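Long-range contacts in ArtJ (PDB 2PVU), which binds the basic amino acids arginine, lysine and histidine, probably handing them to its cognate ATP-binding cassette transporter: residues A50-F55 / V193-A198; V130-Q135 / V180-L185; G151-T156 / E176-A181. One frame throughout, in Å; residues are numbered along the deposited sequence. Where two conformers were deposited one is given.

Contact 1 (A50-F55 / V193-A198); sequences AAFAPF and VITDNA. With LYS (lysine), chain E.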
loop_
_atom_site.group_PDB
_atom_site.type_symbol
_atom_site.label_atom_id
_atom_site.label_comp_id
_atom_site.label_asym_id
_atom_site.label_seq_id
_atom_site.Cartn_x
_atom_site.Cartn_y
_atom_site.Cartn_z
ATOM N N ALA A 50 -2.400 9.413 -0.571
ATOM C CA ALA A 50 -3.352 9.226 0.542
ATOM C C ALA A 50 -4.752 8.961 0.008
ATOM O O ALA A 50 -5.649 9.786 0.203
ATOM C CB ALA A 50 -3.389 10.425 1.472
ATOM N N ALA A 51 -4.922 7.792 -0.610
ATOM C CA ALA A 51 -6.216 7.313 -1.099
ATOM C C ALA A 51 -6.235 5.802 -0.964
ATOM O O ALA A 51 -6.547 5.065 -1.948
ATOM C CB ALA A 51 -6.430 7.761 -2.588
ATOM N N PHE A 52 -5.845 5.304 0.224
ATOM C CA PHE A 52 -5.520 3.855 0.397
ATOM C C PHE A 52 -5.768 3.471 1.869
ATOM O O PHE A 52 -4.873 2.969 2.590
ATOM C CB PHE A 52 -4.060 3.603 -0.032
ATOM C CG PHE A 52 -3.772 2.195 -0.487
ATOM C CD1 PHE A 52 -2.841 1.421 0.203
ATOM C CD2 PHE A 52 -4.436 1.645 -1.609
ATOM C CE1 PHE A 52 -2.533 0.103 -0.220
ATOM C CE2 PHE A 52 -4.154 0.336 -2.039
ATOM C CZ PHE A 52 -3.189 -0.438 -1.335
ATOM N N ALA A 53 -6.996 3.718 2.312
ATOM C CA ALA A 53 -7.390 3.341 3.678
ATOM C C ALA A 53 -7.251 1.822 3.823
ATOM O O ALA A 53 -7.674 1.084 2.932
ATOM C CB ALA A 53 -8.828 3.777 3.985
ATOM N N PRO A 54 -6.738 1.336 4.973
ATOM C CA PRO A 54 -6.451 2.053 6.218
ATOM C C PRO A 54 -5.015 2.581 6.360
ATOM O O PRO A 54 -4.656 3.094 7.422
ATOM C CB PRO A 54 -6.652 0.973 7.268
ATOM C CG PRO A 54 -6.118 -0.271 6.605
ATOM C CD PRO A 54 -6.480 -0.111 5.106
ATOM N N PHE A 55 -4.208 2.452 5.317
ATOM C CA PHE A 55 -2.778 2.823 5.412
ATOM C C PHE A 55 -2.548 4.327 5.360
ATOM O O PHE A 55 -1.827 4.898 6.202
ATOM C CB PHE A 55 -1.989 2.068 4.323
ATOM C CG PHE A 55 -2.045 0.575 4.530
ATOM C CD1 PHE A 55 -1.280 -0.011 5.539
ATOM C CD2 PHE A 55 -2.913 -0.216 3.776
ATOM C CE1 PHE A 55 -1.368 -1.410 5.832
ATOM C CE2 PHE A 55 -2.983 -1.614 3.998
ATOM C CZ PHE A 55 -2.227 -2.203 5.057
ATOM N N VAL A 193 -12.011 -5.999 -8.973
ATOM C CA VAL A 193 -10.814 -5.183 -8.679
ATOM C C VAL A 193 -9.792 -6.084 -7.983
ATOM O O VAL A 193 -10.162 -6.951 -7.127
ATOM C CB VAL A 193 -11.195 -3.948 -7.806
ATOM C CG1 VAL A 193 -9.905 -3.271 -7.156
ATOM C CG2 VAL A 193 -11.949 -2.918 -8.672
ATOM N N ILE A 194 -8.520 -5.954 -8.358
ATOM C CA ILE A 194 -7.478 -6.673 -7.607
ATOM C C ILE A 194 -6.726 -5.603 -6.831
ATOM O O ILE A 194 -6.194 -4.639 -7.414
ATOM C CB ILE A 194 -6.544 -7.494 -8.503
ATOM C CG1 ILE A 194 -7.353 -8.591 -9.235
ATOM C CG2 ILE A 194 -5.406 -8.144 -7.665
ATOM C CD1 ILE A 194 -6.536 -9.364 -10.296
ATOM N N THR A 195 -6.725 -5.763 -5.518
ATOM C CA THR A 195 -6.022 -4.826 -4.623
ATOM C C THR A 195 -5.549 -5.534 -3.355
ATOM O O THR A 195 -5.744 -6.725 -3.213
ATOM C CB THR A 195 -6.877 -3.573 -4.301
ATOM O OG1 THR A 195 -6.036 -2.560 -3.704
ATOM C CG2 THR A 195 -8.061 -3.922 -3.388
ATOM N N ASP A 196 -4.992 -4.764 -2.415
ATOM C CA ASP A 196 -4.344 -5.350 -1.231
ATOM C C ASP A 196 -5.379 -5.798 -0.227
ATOM O O ASP A 196 -6.415 -5.134 -0.063
ATOM C CB ASP A 196 -3.391 -4.321 -0.596
ATOM C CG ASP A 196 -2.170 -4.015 -1.464
ATOM O OD1 ASP A 196 -2.303 -4.014 -2.691
ATOM O OD2 ASP A 196 -1.066 -3.736 -0.936
ATOM N N ASN A 197 -5.069 -6.898 0.473
ATOM C CA ASN A 197 -6.025 -7.532 1.367
ATOM C C ASN A 197 -6.611 -6.589 2.424
ATOM O O ASN A 197 -7.818 -6.634 2.639
ATOM C CB ASN A 197 -5.455 -8.804 2.033
ATOM C CG ASN A 197 -4.284 -8.498 2.949
ATOM O OD1 ASN A 197 -3.259 -7.999 2.508
ATOM N ND2 ASN A 197 -4.448 -8.771 4.230
ATOM N N ALA A 198 -5.776 -5.780 3.102
ATOM C CA ALA A 198 -6.335 -4.970 4.229
ATOM C C ALA A 198 -7.196 -3.846 3.696
ATOM O O ALA A 198 -8.147 -3.411 4.353
ATOM C CB ALA A 198 -5.191 -4.414 5.128
HETATM N N LYS E . 1.126 -2.857 -2.401
HETATM C CA LYS E . 0.778 -2.656 -3.847
HETATM C C LYS E . 2.006 -2.119 -4.595
HETATM O O LYS E . 1.989 -2.009 -5.812
HETATM C CB LYS E . -0.368 -1.659 -3.982
HETATM C CG LYS E . -0.016 -0.286 -3.358
HETATM C CD LYS E . -0.923 0.833 -3.912
HETATM C CE LYS E . -0.928 2.008 -2.945
HETATM N NZ LYS E . -1.669 3.236 -3.560
HETATM O OXT LYS E . 3.035 -1.767 -3.978
#
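F52 meets D196 edge-on: the far corner of the ring, CZ, lies 3.7 Å from D196 CG, which sits in the plane of the ring. The hydroxyl of T195 approaches the same edge, its OG1 3.8 Å from F52 CE2. The bound lysine fills one face, with its CE methylene 3.5 Å above the ring plane and over the ring centre. With its CG anti to the backbone N (chi1 -154°), the phenylalanine reaches across to strand 192-196 and serves as a shelf for the ligand's aliphatic chain. D196 supplies the polar counterpart. Its OD2 accepts from the alpha-amino N of the lysine at 2.8 Å and also pairs with Y226 OH, while OD1 pairs with Q129 NE2, so both oxygens of this buried carboxylate are engaged. This half is tightly packed and buried.

The other half is apolar, and A198 there is partly exposed, although P54 and F55 remain buried. A198, in the first turn of helix 197-206, offers its CB to F55 CZ at 3.7 Å. P54, which follows a cis peptide bond, comes no closer than 3.8 Å from its CD to A198 O. F261 of helix 252-261 touches P54, F55 and A198.

Within this contact, the ring takes the ligand's methylenes and the acid its alpha-ammonium group. Because these come from two separate parts of the chain, the ligand itself bridges them, consistent with a cleft closed around its substrate.

Contact 2 (V130-Q135 / V180-L185); sequences VILVKQ and VAIMEL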
loop_
_atom_site.group_PDB
_atom_site.type_symbol
_atom_site.label_atom_id
_atom_site.label_comp_id
_atom_site.label_asym_id
_atom_site.label_seq_id
_atom_site.Cartn_x
_atom_site.Cartn_y
_atom_site.Cartn_z
ATOM N N VAL A 130 -5.940 -9.565 -3.320
ATOM C CA VAL A 130 -7.181 -10.325 -3.242
ATOM C C VAL A 130 -8.054 -9.805 -4.360
ATOM O O VAL A 130 -7.748 -8.789 -4.957
ATOM C CB VAL A 130 -7.885 -10.107 -1.862
ATOM C CG1 VAL A 130 -7.042 -10.661 -0.670
ATOM C CG2 VAL A 130 -8.198 -8.672 -1.666
ATOM N N ILE A 131 -9.189 -10.456 -4.569
ATOM C CA ILE A 131 -10.176 -9.990 -5.540
ATOM C C ILE A 131 -11.361 -9.377 -4.812
ATOM O O ILE A 131 -11.912 -9.959 -3.864
ATOM C CB ILE A 131 -10.657 -11.160 -6.397
ATOM C CG1 ILE A 131 -9.478 -11.786 -7.120
ATOM C CG2 ILE A 131 -11.750 -10.738 -7.444
ATOM C CD1 ILE A 131 -9.725 -13.257 -7.499
ATOM N N LEU A 132 -11.749 -8.193 -5.252
ATOM C CA LEU A 132 -12.915 -7.531 -4.721
ATOM C C LEU A 132 -14.010 -7.569 -5.810
ATOM O O LEU A 132 -13.765 -7.185 -6.939
ATOM C CB LEU A 132 -12.559 -6.079 -4.365
ATOM C CG LEU A 132 -13.632 -5.201 -3.737
ATOM C CD1 LEU A 132 -14.004 -5.634 -2.324
ATOM C CD2 LEU A 132 -13.120 -3.785 -3.718
ATOM N N VAL A 133 -15.192 -8.032 -5.447
ATOM C CA VAL A 133 -16.316 -8.184 -6.390
ATOM C C VAL A 133 -17.626 -7.787 -5.705
ATOM O O VAL A 133 -17.690 -7.669 -4.484
ATOM C CB VAL A 133 -16.470 -9.660 -6.904
ATOM C CG1 VAL A 133 -15.329 -10.063 -7.860
ATOM C CG2 VAL A 133 -16.629 -10.677 -5.740
ATOM N N LYS A 134 -18.674 -7.575 -6.496
ATOM C CA LYS A 134 -19.997 -7.420 -5.925
ATOM C C LYS A 134 -20.488 -8.772 -5.431
ATOM O O LYS A 134 -20.155 -9.812 -6.005
ATOM C CB LYS A 134 -20.961 -6.875 -6.971
ATOM C CG LYS A 134 -20.660 -5.446 -7.369
ATOM C CD LYS A 134 -21.742 -4.919 -8.300
ATOM C CE LYS A 134 -21.475 -3.434 -8.588
ATOM N NZ LYS A 134 -22.500 -2.776 -9.472
ATOM N N GLN A 135 -21.262 -8.782 -4.351
ATOM C CA GLN A 135 -21.872 -10.041 -3.935
ATOM C C GLN A 135 -22.785 -10.412 -5.100
ATOM O O GLN A 135 -23.417 -9.540 -5.705
ATOM C CB GLN A 135 -22.672 -9.878 -2.647
ATOM C CG GLN A 135 -21.802 -9.684 -1.395
ATOM C CD GLN A 135 -22.559 -8.999 -0.257
ATOM O OE1 GLN A 135 -21.965 -8.272 0.542
ATOM N NE2 GLN A 135 -23.880 -9.196 -0.205
ATOM N N VAL A 180 -10.705 5.165 -7.116
ATOM C CA VAL A 180 -11.395 5.167 -8.430
ATOM C C VAL A 180 -11.613 3.759 -9.017
ATOM O O VAL A 180 -12.674 3.492 -9.598
ATOM C CB VAL A 180 -10.706 6.097 -9.429
ATOM C CG1 VAL A 180 -11.294 5.914 -10.851
ATOM C CG2 VAL A 180 -10.855 7.550 -8.968
ATOM N N ALA A 181 -10.627 2.866 -8.875
ATOM C CA ALA A 181 -10.830 1.453 -9.201
ATOM C C ALA A 181 -12.095 0.888 -8.566
ATOM O O ALA A 181 -12.910 0.238 -9.240
ATOM C CB ALA A 181 -9.541 0.590 -8.805
ATOM N N ILE A 182 -12.244 1.100 -7.255
ATOM C CA ILE A 182 -13.420 0.616 -6.509
ATOM C C ILE A 182 -14.716 1.242 -7.017
ATOM O O ILE A 182 -15.709 0.545 -7.222
ATOM C CB ILE A 182 -13.244 0.828 -4.977
ATOM C CG1 ILE A 182 -12.198 -0.164 -4.442
ATOM C CG2 ILE A 182 -14.570 0.618 -4.233
ATOM C CD1 ILE A 182 -11.628 0.222 -3.100
ATOM N N MET A 183 -14.690 2.556 -7.249
ATOM C CA MET A 183 -15.826 3.252 -7.849
ATOM C C MET A 183 -16.246 2.634 -9.180
ATOM O O MET A 183 -17.453 2.557 -9.461
ATOM C CB MET A 183 -15.531 4.751 -8.011
ATOM C CG MET A 183 -15.376 5.479 -6.683
ATOM S SD MET A 183 -15.044 7.254 -6.782
ATOM C CE MET A 183 -15.556 7.706 -5.116
ATOM N N GLU A 184 -15.269 2.207 -9.997
ATOM C CA GLU A 184 -15.591 1.585 -11.300
ATOM C C GLU A 184 -16.158 0.165 -11.102
ATOM O O GLU A 184 -16.861 -0.334 -11.963
ATOM C CB GLU A 184 -14.371 1.533 -12.253
ATOM C CG GLU A 184 -14.105 2.823 -13.069
ATOM C CD GLU A 184 -15.259 3.232 -14.033
ATOM O OE1 GLU A 184 -15.345 2.762 -15.197
ATOM O OE2 GLU A 184 -16.034 4.089 -13.634
ATOM N N LEU A 185 -15.800 -0.494 -9.996
ATOM C CA LEU A 185 -16.462 -1.763 -9.623
ATOM C C LEU A 185 -17.926 -1.479 -9.279
ATOM O O LEU A 185 -18.830 -2.145 -9.770
ATOM C CB LEU A 185 -15.760 -2.427 -8.427
ATOM C CG LEU A 185 -16.406 -3.706 -7.920
ATOM C CD1 LEU A 185 -16.403 -4.815 -9.029
ATOM C CD2 LEU A 185 -15.682 -4.164 -6.633
#
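L132 and L185 carry this contact, their side chains meeting where they cross obliquely. CD2 of L185 settles alongside the middle of the other leucine, 3.7 Å from L132 CG, and 3.6 Å from L132 O, so it covers backbone as well as side chain. L185 directs its CB toward the strand, and its CG stands anti to the backbone N (chi1 177°), which carries the branch out from the helix. I182, one turn earlier, comes in differently: its side chain runs at about a right angle to that of L132, and I182 CG1 touches L132 CD2 at 3.8 Å. L132 thus touches two residues one turn apart on the helix. Beyond this apolar patch, the extended chain of K134 reaches over to the helix backbone at L185, its CE 3.2 Å from L185 O, while its NZ is hydrogen-bonded to the next carbonyl, L186 O. Y203 and V204 of helix 197-206 add to the cover of I182 and L132.

The axes of strand 130-134 and helix 180-185 approach to 9.5 Å, at 37°. Helix 178-186 is the beta-alpha-beta crossover helix between parallel strands 172-175 and 192-196, packing here on adjoining antiparallel strand 125-134 of the same mixed sheet.

Contact 3 (G151-T156 / E176-A181); sequences GVQNAT and ETTVVA. With LYS (lysine), chain E.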
loop_
_atom_site.group_PDB
_atom_site.type_symbol
_atom_site.label_atom_id
_atom_site.label_comp_id
_atom_site.label_asym_id
_atom_site.label_seq_id
_atom_site.Cartn_x
_atom_site.Cartn_y
_atom_site.Cartn_z
ATOM N N GLY A 151 -10.356 -4.033 -12.726
ATOM C CA GLY A 151 -9.835 -2.735 -12.404
ATOM C C GLY A 151 -8.663 -2.849 -11.431
ATOM O O GLY A 151 -8.699 -3.650 -10.492
ATOM N N VAL A 152 -7.629 -2.032 -11.660
ATOM C CA VAL A 152 -6.454 -1.992 -10.781
ATOM C C VAL A 152 -5.964 -0.563 -10.683
ATOM O O VAL A 152 -6.270 0.277 -11.548
ATOM C CB VAL A 152 -5.277 -2.844 -11.332
ATOM C CG1 VAL A 152 -5.607 -4.350 -11.270
ATOM C CG2 VAL A 152 -4.895 -2.393 -12.766
ATOM N N GLN A 153 -5.166 -0.296 -9.656
ATOM C CA GLN A 153 -4.435 0.955 -9.633
ATOM C C GLN A 153 -3.190 0.819 -10.522
ATOM O O GLN A 153 -2.520 -0.241 -10.536
ATOM C CB GLN A 153 -4.088 1.395 -8.218
ATOM C CG GLN A 153 -3.289 2.715 -8.190
ATOM C CD GLN A 153 -3.059 3.229 -6.778
ATOM O OE1 GLN A 153 -3.140 2.472 -5.804
ATOM N NE2 GLN A 153 -2.744 4.507 -6.667
ATOM N N ASN A 154 -2.961 1.842 -11.338
ATOM C CA ASN A 154 -1.820 1.847 -12.271
ATOM C C ASN A 154 -0.519 1.510 -11.539
ATOM O O ASN A 154 -0.288 2.005 -10.440
ATOM C CB ASN A 154 -1.656 3.233 -12.889
ATOM C CG ASN A 154 -0.634 3.247 -13.992
ATOM O OD1 ASN A 154 -0.776 2.529 -14.977
ATOM N ND2 ASN A 154 0.404 4.074 -13.839
ATOM N N ALA A 155 0.339 0.719 -12.166
ATOM C CA ALA A 155 1.688 0.488 -11.633
ATOM C C ALA A 155 1.706 -0.059 -10.199
ATOM O O ALA A 155 2.503 0.377 -9.355
ATOM C CB ALA A 155 2.552 1.742 -11.770
ATOM N N THR A 156 0.849 -1.065 -9.960
ATOM C CA THR A 156 0.791 -1.782 -8.699
ATOM C C THR A 156 1.030 -3.275 -8.911
ATOM O O THR A 156 0.980 -3.799 -10.046
ATOM C CB THR A 156 -0.560 -1.614 -7.965
ATOM O OG1 THR A 156 -1.611 -2.122 -8.796
ATOM C CG2 THR A 156 -0.855 -0.132 -7.661
ATOM N N GLU A 176 -5.660 5.937 -11.458
ATOM C CA GLU A 176 -4.565 6.598 -10.720
ATOM C C GLU A 176 -4.671 6.405 -9.211
ATOM O O GLU A 176 -3.657 6.538 -8.512
ATOM C CB GLU A 176 -4.510 8.111 -11.079
ATOM C CG GLU A 176 -3.405 8.897 -10.383
ATOM C CD GLU A 176 -2.021 8.316 -10.580
ATOM O OE1 GLU A 176 -1.729 7.681 -11.641
ATOM O OE2 GLU A 176 -1.208 8.542 -9.657
ATOM N N THR A 177 -5.877 6.097 -8.717
ATOM C CA THR A 177 -6.064 5.690 -7.296
ATOM C C THR A 177 -6.820 4.375 -7.213
ATOM O O THR A 177 -7.646 4.054 -8.105
ATOM C CB THR A 177 -6.819 6.732 -6.485
ATOM O OG1 THR A 177 -8.137 6.915 -7.019
ATOM C CG2 THR A 177 -6.089 8.083 -6.487
ATOM N N THR A 178 -6.592 3.651 -6.116
ATOM C CA THR A 178 -7.442 2.487 -5.808
ATOM C C THR A 178 -8.886 2.933 -5.529
ATOM O O THR A 178 -9.834 2.187 -5.814
ATOM C CB THR A 178 -6.835 1.734 -4.619
ATOM O OG1 THR A 178 -5.548 1.334 -5.033
ATOM C CG2 THR A 178 -7.685 0.472 -4.185
ATOM N N VAL A 179 -9.070 4.144 -5.003
ATOM C CA VAL A 179 -10.412 4.665 -4.749
ATOM C C VAL A 179 -11.257 4.631 -6.033
ATOM O O VAL A 179 -12.386 4.130 -6.036
ATOM C CB VAL A 179 -10.378 6.127 -4.200
ATOM C CG1 VAL A 179 -11.796 6.759 -4.268
ATOM C CG2 VAL A 179 -9.864 6.137 -2.756
ATOM N N VAL A 180 -10.705 5.165 -7.116
ATOM C CA VAL A 180 -11.395 5.167 -8.430
ATOM C C VAL A 180 -11.613 3.759 -9.017
ATOM O O VAL A 180 -12.674 3.492 -9.598
ATOM C CB VAL A 180 -10.706 6.097 -9.429
ATOM C CG1 VAL A 180 -11.294 5.914 -10.851
ATOM C CG2 VAL A 180 -10.855 7.550 -8.968
ATOM N N ALA A 181 -10.627 2.866 -8.875
ATOM C CA ALA A 181 -10.830 1.453 -9.201
ATOM C C ALA A 181 -12.095 0.888 -8.566
ATOM O O ALA A 181 -12.910 0.238 -9.240
ATOM C CB ALA A 181 -9.541 0.590 -8.805
HETATM N N LYS E . 1.126 -2.857 -2.401
HETATM C CA LYS E . 0.778 -2.656 -3.847
HETATM C C LYS E . 2.006 -2.119 -4.595
HETATM O O LYS E . 1.989 -2.009 -5.812
HETATM C CB LYS E . -0.368 -1.659 -3.982
HETATM C CG LYS E . -0.016 -0.286 -3.358
HETATM C CD LYS E . -0.923 0.833 -3.912
HETATM C CE LYS E . -0.928 2.008 -2.945
HETATM N NZ LYS E . -1.669 3.236 -3.560
HETATM O OXT LYS E . 3.035 -1.767 -3.978
#
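The amide of Q153 is the flat group on which this contact turns. T178 OG1 stands well to one side of its plane, 52° out, and donates to Q153 OE1 at 2.8 Å; the ammonium of the bound lysine comes from the other side, its NZ 2.8 Å from the same oxygen. At the opposite end of the amide, NE2 donates to E176 O at 2.9 Å in a bent bond (143°), with that carbonyl on T178's side of the plane, and it is also hydrogen-bonded to D49 OD2. The glutamine reaches this position as an extended chain, CG anti to the backbone N, and crosses the T178 side chain at about a right angle. Nearby, T156 OG1 donates to Q153 O at 2.7 Å, tying the loop back to the strand end. Farther along the helix, the methyl of A181 rests 4.2 Å from V152 C.

A leucine in place of Q153 would probably leave the ligand's ammonium without this acceptor and the T178 hydroxyl and E176 carbonyl without their mates.

Gripped at both ends, the amide can hardly turn over. T178 and E176 act as a second shell that keeps the oxygen presented to the ligand, a chemistry suited to a cationic side chain.

Along the chain the segments run 50-55, 130-135, 151-156, then the overlapping 176-181 and 180-185, and finally 193-198, so contact 1 encloses the other two. Their centres lie close together: 11 Å between contacts 1 and 2, 9 Å between 1 and 3, and 10 Å between 2 and 3. Contacts 2 and 3 share helix 178-186, whose start holds the ligand-binding Q153 and whose later turns pack on strand 125-134. Strand 192-196 lies between strands 125-134 and 150-153 in one mixed sheet. The example illustrates a general principle: one lobe's sheet-and-helix framework carries D196, Q153 and T156, while a loop from the first part of the chain contributes F52.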